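Local coordinates for protein cytosine deaminase (Klebsiella pneumoniae, PDB 4R85) that probably deaminates cytosine and 5-methylcytosine by hydrolysis at an iron(II) centre, yielding uracil or thymine and ammonia, at residues L76-G79 with I80-S84; Q307-I310 with Q311-W314; E67-W70 with N71-G74. One frame throughout, in Å; residues are numbered along the deposited sequence.

Contact 1: L76-G79 with I80-S84. With 17E (5-methylcytosine), chain G.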
loop_
_atom_site.group_PDB
_atom_site.type_symbol
_atom_site.label_atom_id
_atom_site.label_comp_id
_atom_site.label_asym_id
_atom_site.label_seq_id
_atom_site.Cartn_x
_atom_site.Cartn_y
_atom_site.Cartn_z
ATOM N N LEU A 76 -15.546 8.882 9.027
ATOM C CA LEU A 76 -15.191 9.099 10.422
ATOM C C LEU A 76 -16.456 9.104 11.274
ATOM O O LEU A 76 -16.511 8.480 12.332
ATOM C CB LEU A 76 -14.479 10.444 10.579
ATOM C CG LEU A 76 -14.214 10.881 12.014
ATOM C CD1 LEU A 76 -13.270 9.892 12.698
ATOM C CD2 LEU A 76 -13.647 12.309 12.061
ATOM N N PHE A 77 -17.475 9.813 10.803
ATOM C CA PHE A 77 -18.665 10.041 11.626
ATOM C C PHE A 77 -19.521 8.802 11.826
ATOM O O PHE A 77 -19.987 8.555 12.938
ATOM C CB PHE A 77 -19.493 11.209 11.086
ATOM C CG PHE A 77 -18.676 12.451 10.853
ATOM C CD1 PHE A 77 -18.541 12.989 9.582
ATOM C CD2 PHE A 77 -18.002 13.052 11.906
ATOM C CE1 PHE A 77 -17.762 14.125 9.372
ATOM C CE2 PHE A 77 -17.228 14.178 11.704
ATOM C CZ PHE A 77 -17.108 14.716 10.432
ATOM N N GLU A 78 -19.734 8.019 10.772
ATOM C CA GLU A 78 -20.424 6.744 10.959
ATOM C C GLU A 78 -19.574 5.838 11.855
ATOM O O GLU A 78 -20.103 5.105 12.672
ATOM C CB GLU A 78 -20.756 6.050 9.633
ATOM C CG GLU A 78 -21.522 4.740 9.861
ATOM C CD GLU A 78 -22.043 4.080 8.599
ATOM O OE1 GLU A 78 -22.522 2.933 8.714
ATOM O OE2 GLU A 78 -21.999 4.695 7.509
ATOM N N GLY A 79 -18.252 5.921 11.720
ATOM C CA GLY A 79 -17.364 5.139 12.560
ATOM C C GLY A 79 -17.616 5.393 14.038
ATOM O O GLY A 79 -17.688 4.457 14.841
ATOM N N ILE A 80 -17.756 6.666 14.392
ATOM C CA ILE A 80 -18.053 7.056 15.768
ATOM C C ILE A 80 -19.415 6.525 16.213
ATOM O O ILE A 80 -19.574 6.035 17.333
ATOM C CB ILE A 80 -18.005 8.588 15.921
ATOM C CG1 ILE A 80 -16.581 9.084 15.659
ATOM C CG2 ILE A 80 -18.514 9.010 17.318
ATOM C CD1 ILE A 80 -16.472 10.590 15.436
ATOM N N THR A 81 -20.396 6.597 15.326
ATOM C CA THR A 81 -21.717 6.036 15.632
ATOM C C THR A 81 -21.638 4.539 15.925
ATOM O O THR A 81 -22.240 4.054 16.888
ATOM C CB THR A 81 -22.707 6.285 14.490
ATOM O OG1 THR A 81 -22.906 7.694 14.351
ATOM C CG2 THR A 81 -24.053 5.592 14.769
ATOM N N ARG A 82 -20.883 3.813 15.106
ATOM C CA ARG A 82 -20.774 2.367 15.262
ATOM C C ARG A 82 -20.023 2.018 16.542
ATOM O O ARG A 82 -20.371 1.056 17.235
ATOM C CB ARG A 82 -20.060 1.737 14.062
ATOM C CG ARG A 82 -20.795 1.894 12.746
ATOM C CD ARG A 82 -22.078 1.054 12.674
ATOM N NE ARG A 82 -22.882 1.493 11.537
ATOM C CZ ARG A 82 -24.072 2.075 11.634
ATOM N NH1 ARG A 82 -24.703 2.461 10.536
ATOM N NH2 ARG A 82 -24.640 2.258 12.822
ATOM N N TRP A 83 -18.991 2.803 16.843
ATOM C CA TRP A 83 -18.204 2.600 18.048
ATOM C C TRP A 83 -19.069 2.828 19.274
ATOM O O TRP A 83 -18.973 2.094 20.263
ATOM C CB TRP A 83 -16.992 3.541 18.067
ATOM C CG TRP A 83 -16.218 3.492 19.351
ATOM C CD1 TRP A 83 -15.942 4.541 20.184
ATOM C CD2 TRP A 83 -15.619 2.329 19.956
ATOM N NE1 TRP A 83 -15.210 4.103 21.262
ATOM C CE2 TRP A 83 -14.995 2.754 21.147
ATOM C CE3 TRP A 83 -15.561 0.973 19.610
ATOM C CZ2 TRP A 83 -14.313 1.872 21.993
ATOM C CZ3 TRP A 83 -14.876 0.094 20.452
ATOM C CH2 TRP A 83 -14.265 0.550 21.628
ATOM N N SER A 84 -19.909 3.854 19.213
ATOM C CA SER A 84 -20.859 4.116 20.293
ATOM C C SER A 84 -21.772 2.907 20.565
ATOM O O SER A 84 -22.045 2.572 21.711
ATOM C CB SER A 84 -21.680 5.369 19.978
ATOM O OG SER A 84 -22.545 5.680 21.054
HETATM N N1 17E G . -11.721 7.902 16.276
HETATM C C2 17E G . -11.404 9.016 15.615
HETATM O O2 17E G . -11.964 10.208 15.998
HETATM N N3 17E G . -10.548 9.003 14.589
HETATM C C4 17E G . -9.985 7.850 14.189
HETATM N N4 17E G . -9.073 7.848 13.090
HETATM C C5 17E G . -10.285 6.658 14.851
HETATM C C6 17E G . -11.177 6.721 15.918
HETATM C CM5 17E G . -9.664 5.367 14.421
#

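Contact 2: Q307-I310 with Q311-W314. With FE2 (Fe (II) ion), chain H; 17E (5-methylcytosine), chain G.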
loop_
_atom_site.group_PDB
_atom_site.type_symbol
_atom_site.label_atom_id
_atom_site.label_comp_id
_atom_site.label_asym_id
_atom_site.label_seq_id
_atom_site.Cartn_x
_atom_site.Cartn_y
_atom_site.Cartn_z
ATOM N N GLN A 307 -0.372 3.384 12.070
ATOM C CA GLN A 307 -1.452 2.538 11.564
ATOM C C GLN A 307 -2.860 3.025 11.916
ATOM O O GLN A 307 -3.769 2.868 11.112
ATOM C CB GLN A 307 -1.260 1.083 12.022
ATOM C CG GLN A 307 0.002 0.453 11.433
ATOM C CD GLN A 307 0.333 -0.898 12.020
ATOM O OE1 GLN A 307 -0.298 -1.899 11.691
ATOM N NE2 GLN A 307 1.335 -0.936 12.884
ATOM N N ASP A 308 -3.025 3.589 13.112
ATOM C CA ASP A 308 -4.321 4.095 13.594
ATOM C C ASP A 308 -5.289 2.971 13.993
ATOM O O ASP A 308 -5.669 2.840 15.162
ATOM C CB ASP A 308 -4.976 5.028 12.550
ATOM C CG ASP A 308 -6.033 5.919 13.148
ATOM O OD1 ASP A 308 -7.004 6.293 12.453
ATOM O OD2 ASP A 308 -5.890 6.251 14.326
ATOM N N SER A 309 -5.682 2.161 13.020
ATOM C CA SER A 309 -6.700 1.142 13.244
ATOM C C SER A 309 -6.284 -0.231 12.764
ATOM O O SER A 309 -5.648 -0.368 11.730
ATOM C CB SER A 309 -7.973 1.512 12.488
ATOM O OG SER A 309 -8.607 2.624 13.076
ATOM N N ILE A 310 -6.688 -1.254 13.505
ATOM C CA ILE A 310 -6.651 -2.612 12.999
ATOM C C ILE A 310 -8.019 -3.264 13.205
ATOM O O ILE A 310 -8.433 -3.527 14.339
ATOM C CB ILE A 310 -5.519 -3.429 13.649
ATOM C CG1 ILE A 310 -4.158 -2.843 13.228
ATOM C CG2 ILE A 310 -5.624 -4.895 13.251
ATOM C CD1 ILE A 310 -2.936 -3.618 13.726
ATOM N N GLN A 311 -8.716 -3.487 12.091
ATOM C CA GLN A 311 -10.022 -4.137 12.052
ATOM C C GLN A 311 -11.021 -3.549 13.041
ATOM O O GLN A 311 -11.552 -4.254 13.898
ATOM C CB GLN A 311 -9.867 -5.642 12.270
ATOM C CG GLN A 311 -9.001 -6.321 11.223
ATOM C CD GLN A 311 -8.795 -7.797 11.500
ATOM O OE1 GLN A 311 -7.754 -8.204 12.021
ATOM N NE2 GLN A 311 -9.783 -8.610 11.145
ATOM N N ASP A 312 -11.300 -2.261 12.907
ATOM C CA ASP A 312 -12.134 -1.592 13.894
ATOM C C ASP A 312 -13.335 -0.898 13.204
ATOM O O ASP A 312 -13.538 -1.098 11.997
ATOM C CB ASP A 312 -11.246 -0.687 14.791
ATOM C CG ASP A 312 -10.781 0.589 14.096
ATOM O OD1 ASP A 312 -9.963 1.316 14.705
ATOM O OD2 ASP A 312 -11.222 0.885 12.967
ATOM N N PRO A 313 -14.142 -0.102 13.943
ATOM C CA PRO A 313 -15.313 0.457 13.245
ATOM C C PRO A 313 -14.972 1.443 12.111
ATOM O O PRO A 313 -15.842 1.725 11.294
ATOM C CB PRO A 313 -16.057 1.209 14.355
ATOM C CG PRO A 313 -15.612 0.569 15.625
ATOM C CD PRO A 313 -14.186 0.188 15.394
ATOM N N TRP A 314 -13.737 1.935 12.057
ATOM C CA TRP A 314 -13.347 2.923 11.051
ATOM C C TRP A 314 -12.633 2.301 9.852
ATOM O O TRP A 314 -12.663 2.851 8.750
ATOM C CB TRP A 314 -12.456 4.010 11.668
ATOM C CG TRP A 314 -13.184 4.866 12.640
ATOM C CD1 TRP A 314 -13.875 6.019 12.370
ATOM C CD2 TRP A 314 -13.313 4.636 14.050
ATOM N NE1 TRP A 314 -14.427 6.519 13.530
ATOM C CE2 TRP A 314 -14.099 5.687 14.574
ATOM C CE3 TRP A 314 -12.838 3.644 14.918
ATOM C CZ2 TRP A 314 -14.429 5.770 15.938
ATOM C CZ3 TRP A 314 -13.166 3.725 16.278
ATOM C CH2 TRP A 314 -13.957 4.782 16.768
HETATM FE FE FE2 H . -6.643 8.052 15.577
HETATM N N1 17E G . -11.721 7.902 16.276
HETATM C C2 17E G . -11.404 9.016 15.615
HETATM O O2 17E G . -11.964 10.208 15.998
HETATM N N3 17E G . -10.548 9.003 14.589
HETATM C C4 17E G . -9.985 7.850 14.189
HETATM N N4 17E G . -9.073 7.848 13.090
HETATM C C5 17E G . -10.285 6.658 14.851
HETATM C C6 17E G . -11.177 6.721 15.918
HETATM C CM5 17E G . -9.664 5.367 14.421
HETATM O O HOH W 1 -8.077 -0.217 16.117
#

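Contact 3: E67-W70 with N71-G74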
loop_
_atom_site.group_PDB
_atom_site.type_symbol
_atom_site.label_atom_id
_atom_site.label_comp_id
_atom_site.label_asym_id
_atom_site.label_seq_id
_atom_site.Cartn_x
_atom_site.Cartn_y
_atom_site.Cartn_z
ATOM N N GLU A 67 -19.191 -5.061 14.531
ATOM C CA GLU A 67 -19.919 -5.311 15.776
ATOM C C GLU A 67 -20.516 -4.017 16.310
ATOM O O GLU A 67 -19.778 -3.118 16.699
ATOM C CB GLU A 67 -18.966 -5.861 16.842
ATOM C CG GLU A 67 -18.241 -7.146 16.457
ATOM C CD GLU A 67 -17.198 -7.567 17.486
ATOM O OE1 GLU A 67 -16.960 -6.811 18.457
ATOM O OE2 GLU A 67 -16.609 -8.658 17.321
ATOM N N PRO A 68 -21.854 -3.921 16.365
ATOM C CA PRO A 68 -22.859 -4.909 15.959
ATOM C C PRO A 68 -23.237 -4.757 14.483
ATOM O O PRO A 68 -23.948 -5.592 13.930
ATOM C CB PRO A 68 -24.049 -4.563 16.858
ATOM C CG PRO A 68 -23.957 -3.087 17.009
ATOM C CD PRO A 68 -22.475 -2.744 17.006
ATOM N N GLU A 69 -22.763 -3.692 13.843
ATOM C CA GLU A 69 -22.940 -3.572 12.401
ATOM C C GLU A 69 -21.773 -2.838 11.747
ATOM O O GLU A 69 -20.897 -2.304 12.430
ATOM C CB GLU A 69 -24.283 -2.926 12.046
ATOM C CG GLU A 69 -24.496 -1.535 12.607
ATOM C CD GLU A 69 -25.944 -1.073 12.471
ATOM O OE1 GLU A 69 -26.359 -0.703 11.349
ATOM O OE2 GLU A 69 -26.669 -1.083 13.488
ATOM N N TRP A 70 -21.769 -2.819 10.419
ATOM C CA TRP A 70 -20.649 -2.278 9.657
ATOM C C TRP A 70 -20.744 -0.775 9.386
ATOM O O TRP A 70 -21.835 -0.212 9.289
ATOM C CB TRP A 70 -20.506 -3.039 8.335
ATOM C CG TRP A 70 -19.980 -4.419 8.521
ATOM C CD1 TRP A 70 -20.705 -5.557 8.716
ATOM C CD2 TRP A 70 -18.601 -4.811 8.546
ATOM N NE1 TRP A 70 -19.863 -6.636 8.855
ATOM C CE2 TRP A 70 -18.567 -6.203 8.754
ATOM C CE3 TRP A 70 -17.395 -4.119 8.406
ATOM C CZ2 TRP A 70 -17.371 -6.917 8.830
ATOM C CZ3 TRP A 70 -16.207 -4.829 8.477
ATOM C CH2 TRP A 70 -16.203 -6.211 8.688
ATOM N N ASN A 71 -19.582 -0.139 9.268
ATOM C CA ASN A 71 -19.481 1.237 8.794
ATOM C C ASN A 71 -19.679 1.244 7.275
ATOM O O ASN A 71 -18.737 1.028 6.524
ATOM C CB ASN A 71 -18.095 1.795 9.153
ATOM C CG ASN A 71 -17.931 3.281 8.817
ATOM O OD1 ASN A 71 -18.709 3.858 8.066
ATOM N ND2 ASN A 71 -16.890 3.897 9.368
ATOM N N ARG A 72 -20.901 1.498 6.825
ATOM C CA ARG A 72 -21.219 1.347 5.406
ATOM C C ARG A 72 -20.703 2.493 4.545
ATOM O O ARG A 72 -20.389 2.298 3.370
ATOM C CB ARG A 72 -22.725 1.219 5.199
ATOM C CG ARG A 72 -23.378 0.030 5.890
ATOM C CD ARG A 72 -24.877 0.074 5.665
ATOM N NE ARG A 72 -25.634 0.058 6.915
ATOM C CZ ARG A 72 -25.935 1.141 7.626
ATOM N NH1 ARG A 72 -25.536 2.340 7.217
ATOM N NH2 ARG A 72 -26.634 1.026 8.749
ATOM N N SER A 73 -20.623 3.689 5.123
ATOM C CA SER A 73 -20.264 4.863 4.348
ATOM C C SER A 73 -18.752 5.072 4.315
ATOM O O SER A 73 -18.255 5.855 3.510
ATOM C CB SER A 73 -20.945 6.106 4.920
ATOM O OG SER A 73 -20.460 6.399 6.228
ATOM N N GLY A 74 -18.037 4.374 5.196
ATOM C CA GLY A 74 -16.598 4.512 5.328
ATOM C C GLY A 74 -16.164 5.896 5.773
ATOM O O GLY A 74 -15.129 6.412 5.313
#

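Contact 1: L76-G79 with I80-S84
Glu78 and Arg82, one helical turn apart, illustrate how a single glutamate can serve an arginine with both its backbone and its side chain. At the root of Arg82, N donates to Glu78 O over 2.9 Å. The CB atom rises past the same carbonyl, and CG settles against it, 3.3 Å from Glu78 O. The chain then bends at chi2 (-70°), which carries NE back along the helix toward the glutamate. NE reaches Glu78 OE1 only weakly, at 3.2 Å, and also donates to Trp70 O in the preceding loop. At the tip, NH1 forms the salt bridge proper, 2.9 Å from Glu78 OE1, while NH2 turns to Gln85. The carboxylate and guanidinium planes stand almost perpendicular, 88° apart, so the pair is not the flat two-pronged kind. Instead one oxygen, OE1, faces both NE and NH1, and Glu78 CG lies over a guanidinium face. OE2 is held by Ser73 and OE1 also accepts from Arg72 N, which together help fix the carboxylate's rotation.

The helix face toward the ligand is apolar near Leu76 and Ile80. Ile80 CD1 packs against Leu76 CG at 4.1 Å, and Leu76 extends onward so that its CD1 lies 3.4 Å from N3 of 5-methylcytosine. Trp83, whose N bonds to Gly79 O, gives its indole NE1 to Asp119. The i to i+4 bonds and the i to i+4 ion pair are those of a regular alpha-helix, here the opening turns of helix 76-87 beside the substrate pocket of an amidohydrolase barrel.

Contact 2: Q307-I310 with Q311-W314
Ser309 OG and Asp312 OD1 approach to just 2.5 Å, an unusually short separation for a hydroxyl and a carboxylate oxygen. Glu273 also lies within reach of this hydroxyl, so the allocation of its one proton remains open. The loop that holds the pair, after strand 303-305 of the amidohydrolase barrel, links two tight turns. The first is a classic gamma turn centred on Asp308, whose phi of 74° goes with a bond from Ser309 N to Gln307 O of 2.8 Å. The second is an Asx turn, in which Asp312 OD2 accepts from Trp314 N at 2.9 Å, the donor standing above the carboxylate plane.

Both turns present residues to the active site. Asp308 CG is anti to its own N (chi1 -161°), which sends the carboxylate toward the metal. OD2 binds iron(II) at 2.3 Å, completing a site made with His56, His58, His209 and His241, while OD1 accepts from N4 of 5-methylcytosine over 2.7 Å. The amino group that would be lost in deamination is thus held by an oxygen of the same carboxylate that ligates the metal. Ser309 OG lies 3.2 Å from CM5, the 5-methyl carbon of the ligand. On the face of the base turned away from the iron, Trp314 offers a flat surface: C6 of the ligand sits 3.2 Å above the indole plane, over its centre, and Pro313 CB covers the opposite face toward the rim. The indole NE1 is fixed by Leu76 O in helix 76-87.

Asp312 OD1 has a further task away from the base, accepting a hydrogen bond of 2.8 Å from a water whose oxygen accepts in turn from Ile310 N.

Contact 3: E67-W70 with N71-G74
Glu69 and Arg72 reach each other because each chain takes a particular course from a loop without regular helix or strand. Glu69 sets CG between its N and its carbonyl carbon (chi1 59°), then runs extended, which brings OE1 round toward the later residues. Arg72 starts differently, with CG opposite its carbonyl carbon, and kinks at chi3 (-124°) to turn the guanidinium back along the chain. The result is a salt bridge from NH2 to Glu69 OE1 of 3.1 Å. Its hydrogen bond is weak because the N-H points poorly at the oxygen; the two planes stand 76° apart. Trp70 O lies over one face of the guanidinium.

The Asn71 side chain goes the other way, inward, where OD1 takes a weak bond from Gly74 N at 3.0 Å and ND2 donates to Thr75 O and Pro313 O. The Trp70 indole leads away from Asn71, touching Ala65 and Pro316 and meeting Tyr338 of the second subunit.

Glu69 OE2 accepts from Gln85. Arg72 is the direct partner of OE1; Arg82, bridged mainly to Glu78, is only a weak second one, and the two guanidinium groups come close between the two glutamates. Such surroundings probably keep Glu69 ionised, and the poor angle suggests that the tie is largely electrostatic rather than directional.

Overall arrangement
All three contacts are local, but their chemistry follows their depth. Contacts 1 and 2 are buried and both touch 5-methylcytosine, from a helix and from an irregular loop respectively; contact 3 lies nearer the surface, its charges set in the loop that leads into helix 76-87. The iron ligand belongs to contact 2 alone, where carboxylates meet metal, hydroxyl and base, whereas contacts 1 and 3 each pair a glutamate with an arginine. These two pairs are neighbours, with Ser73 and Trp70 O joining loop to helix, and the Trp83 and Trp314 rings bring contact 1 against contact 2. Asn71 similarly ties contact 3 to contact 2.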